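Acetyl-CoA acetyltransferase (Elizabethkingia anophelis NUHP1, PDB 6BN2) probably catalyses the reversible condensation of two acetyl-CoA molecules to acetoacetyl-CoA, as a thiolase with an acyl-cysteine intermediate. Local coordinates at residues A[283-291]-A[302-311]; A[313-324]-A[376-385]. All blocks are in the same frame, centred on the assembly; numbering follows the deposited sequence. Where two conformers were deposited one is given.

Contact 1. Residues A[283-291]-A[302-311]; sequences IVSYADAAQ and KALPIALAKA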
# COMPACT_ATOMS: atom_id res chain seq x y z
N ILE A 283 -17.68 12.18 -7.01
CA ILE A 283 -17.56 10.72 -6.98
C ILE A 283 -18.91 10.16 -6.55
O ILE A 283 -19.40 10.48 -5.46
CB ILE A 283 -16.44 10.26 -6.04
CG1 ILE A 283 -15.08 10.69 -6.61
CG2 ILE A 283 -16.48 8.73 -5.87
CD1 ILE A 283 -13.89 10.43 -5.65
N VAL A 284 -19.53 9.36 -7.41
CA VAL A 284 -20.87 8.86 -7.12
C VAL A 284 -20.81 7.55 -6.33
O VAL A 284 -21.51 7.40 -5.32
CB VAL A 284 -21.66 8.68 -8.42
CG1 VAL A 284 -23.04 8.10 -8.13
CG2 VAL A 284 -21.79 10.02 -9.16
N SER A 285 -19.98 6.62 -6.80
CA SER A 285 -19.85 5.31 -6.19
C SER A 285 -18.58 4.64 -6.70
O SER A 285 -17.93 5.12 -7.64
CB SER A 285 -21.05 4.42 -6.49
OG SER A 285 -21.09 4.17 -7.90
N TYR A 286 -18.25 3.51 -6.09
CA TYR A 286 -17.06 2.77 -6.48
C TYR A 286 -17.20 1.36 -5.93
O TYR A 286 -18.02 1.11 -5.03
CB TYR A 286 -15.75 3.43 -5.97
CG TYR A 286 -15.93 3.89 -4.55
CD1 TYR A 286 -15.81 2.99 -3.50
CD2 TYR A 286 -16.30 5.20 -4.27
CE1 TYR A 286 -16.06 3.37 -2.20
CE2 TYR A 286 -16.54 5.60 -2.96
CZ TYR A 286 -16.42 4.68 -1.94
OH TYR A 286 -16.69 5.05 -0.64
N ALA A 287 -16.39 0.44 -6.46
CA ALA A 287 -16.47 -0.94 -6.00
C ALA A 287 -15.24 -1.71 -6.44
O ALA A 287 -14.61 -1.38 -7.45
CB ALA A 287 -17.72 -1.66 -6.55
N ASP A 288 -14.92 -2.74 -5.67
CA ASP A 288 -13.94 -3.74 -6.06
C ASP A 288 -14.67 -5.05 -6.33
O ASP A 288 -15.70 -5.35 -5.72
CB ASP A 288 -12.91 -3.99 -4.95
CG ASP A 288 -12.14 -2.75 -4.57
OD1 ASP A 288 -11.44 -2.21 -5.45
OD2 ASP A 288 -12.25 -2.28 -3.41
N ALA A 289 -14.09 -5.87 -7.20
CA ALA A 289 -14.56 -7.24 -7.35
C ALA A 289 -13.37 -8.13 -7.67
O ALA A 289 -12.31 -7.65 -8.07
CB ALA A 289 -15.62 -7.35 -8.47
N ALA A 290 -13.54 -9.44 -7.47
CA ALA A 290 -12.46 -10.35 -7.82
C ALA A 290 -13.02 -11.67 -8.31
O ALA A 290 -14.13 -12.07 -7.93
CB ALA A 290 -11.51 -10.57 -6.63
N GLN A 291 -12.25 -12.36 -9.13
CA GLN A 291 -12.56 -13.74 -9.49
C GLN A 291 -11.24 -14.49 -9.60
O GLN A 291 -10.20 -14.06 -9.09
CB GLN A 291 -13.43 -13.77 -10.76
CG GLN A 291 -12.97 -12.80 -11.77
CD GLN A 291 -13.96 -12.55 -12.93
OE1 GLN A 291 -15.19 -12.57 -12.78
NE2 GLN A 291 -13.40 -12.32 -14.08
N LYS A 302 -17.24 -7.49 -13.81
CA LYS A 302 -17.87 -7.80 -12.53
C LYS A 302 -17.90 -6.58 -11.60
O LYS A 302 -18.89 -6.38 -10.89
CB LYS A 302 -17.13 -8.96 -11.85
CG LYS A 302 -17.79 -9.45 -10.56
CD LYS A 302 -17.01 -10.59 -9.90
CE LYS A 302 -17.73 -11.05 -8.63
NZ LYS A 302 -16.99 -12.17 -7.93
N ALA A 303 -16.84 -5.77 -11.60
CA ALA A 303 -16.78 -4.64 -10.67
C ALA A 303 -17.73 -3.52 -11.07
O ALA A 303 -18.37 -2.91 -10.20
CB ALA A 303 -15.34 -4.10 -10.57
N LEU A 304 -17.82 -3.20 -12.37
CA LEU A 304 -18.64 -2.06 -12.76
C LEU A 304 -20.11 -2.22 -12.38
O LEU A 304 -20.69 -1.27 -11.83
CB LEU A 304 -18.48 -1.77 -14.27
CG LEU A 304 -19.38 -0.64 -14.76
CD1 LEU A 304 -19.05 0.66 -14.04
CD2 LEU A 304 -19.21 -0.46 -16.26
N PRO A 305 -20.76 -3.37 -12.60
CA PRO A 305 -22.16 -3.50 -12.15
C PRO A 305 -22.34 -3.29 -10.66
O PRO A 305 -23.39 -2.78 -10.25
CB PRO A 305 -22.53 -4.93 -12.57
CG PRO A 305 -21.65 -5.18 -13.78
CD PRO A 305 -20.33 -4.53 -13.40
N ILE A 306 -21.35 -3.66 -9.83
CA ILE A 306 -21.48 -3.40 -8.40
C ILE A 306 -21.50 -1.90 -8.13
O ILE A 306 -22.32 -1.40 -7.36
CB ILE A 306 -20.35 -4.09 -7.62
CG1 ILE A 306 -20.37 -5.60 -7.85
CG2 ILE A 306 -20.50 -3.78 -6.13
CD1 ILE A 306 -19.21 -6.33 -7.21
N ALA A 307 -20.58 -1.18 -8.77
CA ALA A 307 -20.55 0.28 -8.61
C ALA A 307 -21.83 0.91 -9.12
O ALA A 307 -22.37 1.84 -8.50
CB ALA A 307 -19.33 0.87 -9.31
N LEU A 308 -22.35 0.43 -10.25
CA LEU A 308 -23.61 0.98 -10.76
C LEU A 308 -24.74 0.76 -9.77
O LEU A 308 -25.54 1.67 -9.52
CB LEU A 308 -23.96 0.38 -12.12
CG LEU A 308 -23.00 0.79 -13.24
CD1 LEU A 308 -23.31 -0.00 -14.51
CD2 LEU A 308 -23.13 2.29 -13.49
N ALA A 309 -24.84 -0.44 -9.20
CA ALA A 309 -25.92 -0.70 -8.25
C ALA A 309 -25.80 0.20 -7.03
O ALA A 309 -26.81 0.69 -6.51
CB ALA A 309 -25.93 -2.17 -7.85
N LYS A 310 -24.57 0.43 -6.56
CA LYS A 310 -24.37 1.34 -5.44
C LYS A 310 -24.77 2.77 -5.80
O LYS A 310 -25.27 3.50 -4.94
CB LYS A 310 -22.91 1.27 -4.99
CG LYS A 310 -22.60 -0.06 -4.31
CD LYS A 310 -21.11 -0.18 -4.00
CE LYS A 310 -20.72 0.68 -2.79
NZ LYS A 310 -19.25 0.54 -2.49
N ALA A 311 -24.58 3.17 -7.06
CA ALA A 311 -25.00 4.49 -7.54
C ALA A 311 -26.49 4.58 -7.84
O ALA A 311 -26.97 5.68 -8.12
CB ALA A 311 -24.21 4.87 -8.79
O HOH W 1 -19.53 3.66 -3.32
O HOH W 2 -15.87 -10.09 -5.87
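Bent at chi3 (76°), the chain of K310 turns its end toward strand 283-290, where NZ meets Y286 O at 2.9 Å, almost in line with the C=O bond. In S285 the hydroxyl sits between the backbone N and the carbonyl carbon (chi1 65°), and from there OG donates to A307 O at 2.7 Å. The same oxygen accepts the helical bond from A311 N on the opposite face of its plane, so it is gripped twice. K302 reaches the strand with an extended chain, which runs past the methyl of A289 and brings NZ to A290 O at 2.9 Å, tilted 25° from the carbonyl plane.

Between these polar points the interface is made of small residues. A287 and A289 direct their methyls at the helix, where A303 and A307 are equally short, and the axes approach to 6.6 Å while running roughly antiparallel. I306 bridges the two strand alanines: CG2 lies 3.5 Å from A287 CB, whereas CD1 extends to A289 CB. V284 CG1 presses on A311 CB at 3.5 Å, a tight fit beside the classic beta bulge that V284 and S285 form opposite V396.

Water 2 joins A290 N to K302 NZ at the far end. K310 NZ also forms a salt bridge with D114 of the second subunit, whose carboxylate takes Y286 OH as well. The chemistry thus implies an alanine-lined seat that lets the helix lie close on the sheet, with long lysine arms bonding to strand carbonyls and one of them tying this seam to the subunit interface.

Contact 2. Residues A[313-324]-A[376-385]; sequences LTINDIDFFEFN and NNAKYGAAAI
Strands 320-323 and 380-385 run parallel, 12° apart, with F320 paired to G381 and F323 to A384. Bonds alternate between them: A382 N to F320 O (3.1 Å), E322 N to A382 O, A384 N to E322 O, N324 N to A384 O. Before this ladder, D319 N bonds to Y380 O at 2.8 Å, while D319 OD2 receives K379 N nearly along its C-O axis. Water 3 joins D319 OD2 to D317 O and Y380 N.

On one face F321 and F323 lean their rings against the methyls of A382 and A384, F323 CE1 coming to 3.6 Å from A384 CB; short alanines suit bulky neighbours. I318 CG2 lies over one face of the F321 ring, toward its rim. On the other face, F320 CG lies anti to the carbonyl carbon (chi1 -71°), which sets the ring crosswise against N376, CE1 3.4 Å from N376 CB, with A378 CB at its edge. Before the ladder, the Y380 ring is sandwiched: L313 CD1 makes a CH-pi contact 3.8 Å from its centroid, and K379 CG covers the opposite face.

At the far end N324 lies beside H356, and I385 is followed by C386, both predicted proton acceptors. Joined by a long helical connection that includes helix 358-375, the pair forms a beta-alpha-beta crossover of the thiolase fold, its ends leading toward the probable active site.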
# COMPACT_ATOMS: atom_id res chain seq x y z
N LEU A 313 -27.75 3.47 -10.54
CA LEU A 313 -27.71 3.80 -11.96
C LEU A 313 -27.64 2.51 -12.77
O LEU A 313 -27.28 1.45 -12.26
CB LEU A 313 -26.50 4.68 -12.31
CG LEU A 313 -26.52 6.08 -11.70
CD1 LEU A 313 -25.19 6.77 -11.98
CD2 LEU A 313 -27.69 6.89 -12.28
N THR A 314 -28.02 2.61 -14.03
CA THR A 314 -27.87 1.49 -14.95
C THR A 314 -26.77 1.79 -15.94
O THR A 314 -26.31 2.93 -16.07
CB THR A 314 -29.17 1.21 -15.71
OG1 THR A 314 -29.43 2.30 -16.61
CG2 THR A 314 -30.34 1.05 -14.75
N ILE A 315 -26.37 0.76 -16.68
CA ILE A 315 -25.31 0.94 -17.66
C ILE A 315 -25.73 1.96 -18.73
O ILE A 315 -24.88 2.70 -19.25
CB ILE A 315 -24.91 -0.42 -18.25
CG1 ILE A 315 -23.55 -0.31 -18.94
CG2 ILE A 315 -25.97 -0.95 -19.19
CD1 ILE A 315 -22.55 -1.33 -18.47
N ASN A 316 -27.04 2.06 -19.02
CA ASN A 316 -27.53 3.04 -19.98
C ASN A 316 -27.39 4.48 -19.49
O ASN A 316 -27.47 5.40 -20.30
CB ASN A 316 -29.00 2.77 -20.31
CG ASN A 316 -29.17 1.87 -21.52
OD1 ASN A 316 -28.19 1.29 -22.01
ND2 ASN A 316 -30.40 1.76 -22.01
N ASP A 317 -27.22 4.69 -18.18
CA ASP A 317 -27.04 6.04 -17.65
C ASP A 317 -25.63 6.58 -17.84
O ASP A 317 -25.41 7.77 -17.62
CB ASP A 317 -27.40 6.05 -16.16
CG ASP A 317 -28.89 5.82 -15.93
OD1 ASP A 317 -29.72 6.56 -16.50
OD2 ASP A 317 -29.25 4.88 -15.19
N ILE A 318 -24.68 5.74 -18.21
CA ILE A 318 -23.29 6.16 -18.33
C ILE A 318 -23.04 6.68 -19.74
O ILE A 318 -23.33 5.99 -20.72
CB ILE A 318 -22.32 5.01 -18.01
CG1 ILE A 318 -22.61 4.42 -16.62
CG2 ILE A 318 -20.89 5.51 -18.14
CD1 ILE A 318 -22.50 5.43 -15.46
N ASP A 319 -22.51 7.90 -19.83
CA ASP A 319 -22.26 8.51 -21.14
C ASP A 319 -20.93 8.06 -21.74
O ASP A 319 -20.84 7.83 -22.95
CB ASP A 319 -22.29 10.03 -21.03
CG ASP A 319 -23.68 10.57 -20.71
OD1 ASP A 319 -24.67 9.99 -21.20
OD2 ASP A 319 -23.79 11.58 -19.98
N PHE A 320 -19.89 7.96 -20.91
CA PHE A 320 -18.56 7.60 -21.39
C PHE A 320 -17.87 6.71 -20.38
O PHE A 320 -18.10 6.83 -19.17
CB PHE A 320 -17.70 8.85 -21.67
CG PHE A 320 -18.16 9.59 -22.87
CD1 PHE A 320 -19.09 10.63 -22.76
CD2 PHE A 320 -17.73 9.21 -24.13
CE1 PHE A 320 -19.57 11.28 -23.90
CE2 PHE A 320 -18.19 9.87 -25.28
CZ PHE A 320 -19.11 10.90 -25.16
N PHE A 321 -17.01 5.84 -20.89
CA PHE A 321 -16.30 4.84 -20.09
C PHE A 321 -14.80 4.95 -20.34
O PHE A 321 -14.37 5.22 -21.47
CB PHE A 321 -16.70 3.41 -20.46
CG PHE A 321 -18.16 3.12 -20.31
CD1 PHE A 321 -19.05 3.45 -21.33
CD2 PHE A 321 -18.65 2.48 -19.17
CE1 PHE A 321 -20.41 3.16 -21.21
CE2 PHE A 321 -20.01 2.19 -19.04
CZ PHE A 321 -20.89 2.53 -20.06
N GLU A 322 -14.02 4.68 -19.29
CA GLU A 322 -12.58 4.46 -19.44
C GLU A 322 -12.28 3.10 -18.85
O GLU A 322 -12.39 2.92 -17.64
CB GLU A 322 -11.76 5.54 -18.72
CG GLU A 322 -11.73 6.87 -19.43
CD GLU A 322 -10.78 6.88 -20.61
OE1 GLU A 322 -11.13 7.51 -21.63
OE2 GLU A 322 -9.69 6.28 -20.51
N PHE A 323 -11.95 2.13 -19.71
CA PHE A 323 -11.51 0.80 -19.29
C PHE A 323 -10.03 0.67 -19.64
O PHE A 323 -9.67 0.79 -20.81
CB PHE A 323 -12.29 -0.30 -20.02
CG PHE A 323 -13.63 -0.60 -19.44
CD1 PHE A 323 -13.75 -1.50 -18.39
CD2 PHE A 323 -14.77 -0.04 -19.98
CE1 PHE A 323 -15.00 -1.81 -17.86
CE2 PHE A 323 -16.01 -0.34 -19.45
CZ PHE A 323 -16.13 -1.22 -18.39
N ASN A 324 -9.19 0.40 -18.64
CA ASN A 324 -7.77 0.39 -18.95
C ASN A 324 -7.44 -0.73 -19.93
O ASN A 324 -7.92 -1.86 -19.79
CB ASN A 324 -6.91 0.24 -17.70
CG ASN A 324 -5.46 0.61 -17.98
OD1 ASN A 324 -5.16 1.72 -18.44
ND2 ASN A 324 -4.55 -0.33 -17.72
N ASN A 376 -17.27 16.39 -23.99
CA ASN A 376 -18.48 15.92 -24.64
C ASN A 376 -19.75 16.40 -23.95
O ASN A 376 -20.83 15.91 -24.28
CB ASN A 376 -18.43 14.39 -24.72
CG ASN A 376 -17.34 13.90 -25.66
OD1 ASN A 376 -17.56 13.85 -26.88
ND2 ASN A 376 -16.17 13.57 -25.13
N ASN A 377 -19.64 17.36 -23.03
CA ASN A 377 -20.80 17.93 -22.34
C ASN A 377 -21.69 16.83 -21.77
O ASN A 377 -22.92 16.85 -21.91
CB ASN A 377 -21.59 18.84 -23.28
CG ASN A 377 -22.59 19.71 -22.55
OD1 ASN A 377 -22.35 20.13 -21.42
ND2 ASN A 377 -23.73 19.98 -23.19
N ALA A 378 -21.06 15.86 -21.12
CA ALA A 378 -21.71 14.66 -20.62
C ALA A 378 -21.93 14.76 -19.11
O ALA A 378 -21.48 15.70 -18.46
CB ALA A 378 -20.86 13.43 -20.95
N LYS A 379 -22.64 13.77 -18.57
CA LYS A 379 -23.00 13.77 -17.15
C LYS A 379 -22.27 12.67 -16.39
O LYS A 379 -21.30 12.94 -15.67
CB LYS A 379 -24.51 13.63 -16.97
CG LYS A 379 -24.93 13.80 -15.51
CD LYS A 379 -26.44 13.76 -15.35
CE LYS A 379 -26.83 14.05 -13.92
NZ LYS A 379 -28.29 13.96 -13.73
N TYR A 380 -22.69 11.41 -16.54
CA TYR A 380 -22.07 10.32 -15.81
C TYR A 380 -20.98 9.63 -16.63
O TYR A 380 -21.14 9.36 -17.83
CB TYR A 380 -23.12 9.29 -15.39
CG TYR A 380 -24.11 9.78 -14.37
CD1 TYR A 380 -23.68 10.23 -13.12
CD2 TYR A 380 -25.47 9.78 -14.64
CE1 TYR A 380 -24.58 10.68 -12.18
CE2 TYR A 380 -26.38 10.23 -13.70
CZ TYR A 380 -25.93 10.67 -12.47
OH TYR A 380 -26.84 11.10 -11.54
N GLY A 381 -19.87 9.30 -15.95
CA GLY A 381 -18.84 8.47 -16.54
C GLY A 381 -18.48 7.34 -15.59
O GLY A 381 -18.71 7.41 -14.39
N ALA A 382 -17.89 6.29 -16.16
CA ALA A 382 -17.39 5.20 -15.33
C ALA A 382 -16.00 4.80 -15.80
O ALA A 382 -15.71 4.78 -17.00
CB ALA A 382 -18.31 3.97 -15.37
N ALA A 383 -15.13 4.49 -14.84
CA ALA A 383 -13.80 3.98 -15.15
C ALA A 383 -13.61 2.66 -14.43
O ALA A 383 -14.11 2.47 -13.33
CB ALA A 383 -12.70 4.96 -14.70
N ALA A 384 -12.86 1.75 -15.05
CA ALA A 384 -12.60 0.46 -14.42
C ALA A 384 -11.26 -0.07 -14.89
O ALA A 384 -10.81 0.24 -16.00
CB ALA A 384 -13.71 -0.56 -14.74
N ILE A 385 -10.61 -0.85 -14.03
CA ILE A 385 -9.26 -1.34 -14.32
C ILE A 385 -9.08 -2.69 -13.65
O ILE A 385 -9.48 -2.89 -12.50
CB ILE A 385 -8.21 -0.30 -13.89
CG1 ILE A 385 -6.78 -0.75 -14.25
CG2 ILE A 385 -8.29 -0.00 -12.36
CD1 ILE A 385 -5.80 0.45 -14.33
O HOH W 3 -25.31 10.43 -17.99

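Contact 2 is the more buried, a strand pair at the edge of the sheet within this chain, whereas contact 1 lays a helix on an inner strand of that sheet and is partly open, with lysines at its margins. Helix 300-311 serves both: its alanine side faces strand 283-290, while L304 and L308 turn to A382, F323 and I318, and L308 O probably accepts a bond from L313 N. The helix therefore lies over several strands at once. Regular backbone bonds and aromatic packing hold contact 2 together; contact 1 combines close alanine packing with side chains bonded to backbone carbonyls, and it alone of the two touches the second subunit.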